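Local coordinates for metallo-beta-lactamase family protein (Staphylococcus aureus, PDB 3R2U), which binds iron and is probably a hydrolase of the metallo-beta-lactamase superfamily, with a rhodanese-like domain in the same chain, at residues Gly315-Pro320 with Gly330-Tyr335. Residues are numbered along the deposited sequence; the frame is centred on the assembly and turned at random.
Sequences GTINIP and GWYLNY
With chi1 at -59°, Tyr332 sets CG anti to its own carbonyl carbon, and the ring reaches across to Ile317 and Ile319. Ile317 answers with chi1 of -64°, which places CG2 opposite its backbone N and directs this methyl at the middle of the ring. The evidence for a CH-pi contact is geometric: CG2 of Ile317 lies 4.1 Å from the centroid of the Tyr332 ring and only 3° from its normal. The other branch of Ile317, extended through CG1, brings CD1 to 3.8 Å from CD2 of Tyr332. Ile319 approaches obliquely beyond the CD1-CE1 bond, from the same side of the ring plane as Ile317 CG2, its CD1 3.9 Å from CD1 of Tyr332 and 4.1 Å from CE1.

Strand 317-318 is an outermost strand of the four-stranded parallel sheet within this chain; backbone hydrogen bonds tie Ile317 to Thr299 and Asp301, and Ile319 to Asp301. Tyr332 lies in the loop after helix 325-329, within the beta-alpha-beta crossover from strand 317-318 to strand 339-342, and turns back onto the strand where the crossover began, consistent with a rhodanese-like fold. Phe300 touches all three side chains, and helix 325-329 packs on Ile319.

Neither salt bridge nor hydrogen bond joins the segments, and 134 Å² is buried, both sides summed; their mutual hold is therefore probably mainly dispersion, with a weak CH-pi contribution from Ile317 CG2.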
loop_
_atom_site.group_PDB
_atom_site.type_symbol
_atom_site.label_atom_id
_atom_site.label_comp_id
_atom_site.label_asym_id
_atom_site.label_seq_id
_atom_site.Cartn_x
_atom_site.Cartn_y
_atom_site.Cartn_z
ATOM N N GLY A 315 27.581 19.426 5.999
ATOM C CA GLY A 315 28.021 18.829 4.738
ATOM C C GLY A 315 26.875 18.237 3.921
ATOM O O GLY A 315 27.005 18.050 2.708
ATOM N N THR A 316 25.747 17.942 4.553
ATOM C CA THR A 316 24.615 17.403 3.815
ATOM C C THR A 316 23.849 18.550 3.176
ATOM O O THR A 316 23.929 19.678 3.633
ATOM C CB THR A 316 23.681 16.570 4.712
ATOM O OG1 THR A 316 23.090 17.407 5.713
ATOM C CG2 THR A 316 24.463 15.446 5.372
ATOM N N ILE A 317 23.152 18.271 2.080
ATOM C CA ILE A 317 22.350 19.274 1.413
ATOM C C ILE A 317 20.878 18.875 1.588
ATOM O O ILE A 317 20.483 17.739 1.304
ATOM C CB ILE A 317 22.732 19.371 -0.078
ATOM C CG1 ILE A 317 24.190 19.854 -0.194
ATOM C CG2 ILE A 317 21.780 20.304 -0.819
ATOM C CD1 ILE A 317 24.785 19.683 -1.563
ATOM N N ASN A 318 20.072 19.801 2.070
ATOM C CA ASN A 318 18.654 19.517 2.266
ATOM C C ASN A 318 17.901 19.607 0.961
ATOM O O ASN A 318 17.880 20.654 0.336
ATOM C CB ASN A 318 18.058 20.520 3.255
ATOM C CG ASN A 318 16.610 20.226 3.625
ATOM O OD1 ASN A 318 15.870 21.147 3.947
ATOM N ND2 ASN A 318 16.205 18.955 3.597
ATOM N N ILE A 319 17.328 18.507 0.502
ATOM C CA ILE A 319 16.454 18.590 -0.663
ATOM C C ILE A 319 15.176 17.892 -0.235
ATOM O O ILE A 319 15.049 16.680 -0.389
ATOM C CB ILE A 319 17.002 17.947 -1.940
ATOM C CG1 ILE A 319 18.364 18.522 -2.329
ATOM C CG2 ILE A 319 16.010 18.200 -3.087
ATOM C CD1 ILE A 319 18.313 19.970 -2.777
ATOM N N PRO A 320 14.221 18.651 0.319
ATOM C CA PRO A 320 12.969 18.030 0.762
ATOM C C PRO A 320 12.286 17.217 -0.347
ATOM O O PRO A 320 12.229 17.668 -1.480
ATOM C CB PRO A 320 12.113 19.218 1.168
ATOM C CG PRO A 320 13.098 20.300 1.538
ATOM C CD PRO A 320 14.243 20.105 0.576
ATOM N N GLY A 330 18.114 19.055 -9.154
ATOM C CA GLY A 330 18.765 19.214 -10.441
ATOM C C GLY A 330 19.967 20.126 -10.387
ATOM O O GLY A 330 20.918 19.963 -11.158
ATOM N N TRP A 331 19.940 21.065 -9.449
ATOM C CA TRP A 331 21.040 21.981 -9.262
ATOM C C TRP A 331 22.235 21.367 -8.553
ATOM O O TRP A 331 23.325 21.924 -8.637
ATOM C CB TRP A 331 20.583 23.227 -8.505
ATOM C CG TRP A 331 19.628 24.070 -9.287
ATOM C CD1 TRP A 331 18.269 24.115 -9.161
ATOM C CD2 TRP A 331 19.964 24.970 -10.345
ATOM N NE1 TRP A 331 17.738 25.004 -10.075
ATOM C CE2 TRP A 331 18.759 25.538 -10.814
ATOM C CE3 TRP A 331 21.173 25.358 -10.938
ATOM C CZ2 TRP A 331 18.731 26.476 -11.845
ATOM C CZ3 TRP A 331 21.142 26.284 -11.967
ATOM C CH2 TRP A 331 19.932 26.834 -12.408
ATOM N N TYR A 332 22.046 20.232 -7.864
ATOM C CA TYR A 332 23.124 19.601 -7.091
ATOM C C TYR A 332 23.489 18.181 -7.489
ATOM O O TYR A 332 24.570 17.730 -7.144
ATOM C CB TYR A 332 22.745 19.553 -5.607
ATOM C CG TYR A 332 22.475 20.901 -5.012
ATOM C CD1 TYR A 332 21.181 21.397 -4.944
ATOM C CD2 TYR A 332 23.513 21.690 -4.534
ATOM C CE1 TYR A 332 20.926 22.643 -4.417
ATOM C CE2 TYR A 332 23.266 22.946 -4.012
ATOM C CZ TYR A 332 21.970 23.410 -3.959
ATOM O OH TYR A 332 21.704 24.637 -3.434
ATOM N N LEU A 333 22.609 17.483 -8.207
ATOM C CA LEU A 333 22.859 16.086 -8.544
ATOM C C LEU A 333 24.076 15.974 -9.426
ATOM O O LEU A 333 24.172 16.661 -10.425
ATOM C CB LEU A 333 21.641 15.457 -9.259
ATOM C CG LEU A 333 21.644 13.923 -9.393
ATOM C CD1 LEU A 333 21.614 13.247 -8.043
ATOM C CD2 LEU A 333 20.472 13.448 -10.218
ATOM N N ASN A 334 25.029 15.148 -9.025
ATOM C CA ASN A 334 26.203 14.892 -9.848
ATOM C C ASN A 334 26.068 13.448 -10.402
ATOM O O ASN A 334 26.206 12.461 -9.651
ATOM C CB ASN A 334 27.469 15.079 -9.021
ATOM C CG ASN A 334 28.719 14.997 -9.848
ATOM O OD1 ASN A 334 28.760 14.334 -10.885
ATOM N ND2 ASN A 334 29.758 15.669 -9.390
ATOM N N TYR A 335 25.775 13.331 -11.707
ATOM C CA TYR A 335 25.571 12.023 -12.334
ATOM C C TYR A 335 26.794 11.124 -12.347
ATOM O O TYR A 335 26.671 9.924 -12.549
ATOM C CB TYR A 335 25.047 12.180 -13.774
ATOM C CG TYR A 335 23.595 12.583 -13.851
ATOM C CD1 TYR A 335 23.207 13.894 -13.613
ATOM C CD2 TYR A 335 22.606 11.655 -14.173
ATOM C CE1 TYR A 335 21.895 14.268 -13.692
ATOM C CE2 TYR A 335 21.282 12.034 -14.276
ATOM C CZ TYR A 335 20.937 13.345 -14.023
ATOM O OH TYR A 335 19.636 13.769 -14.083
#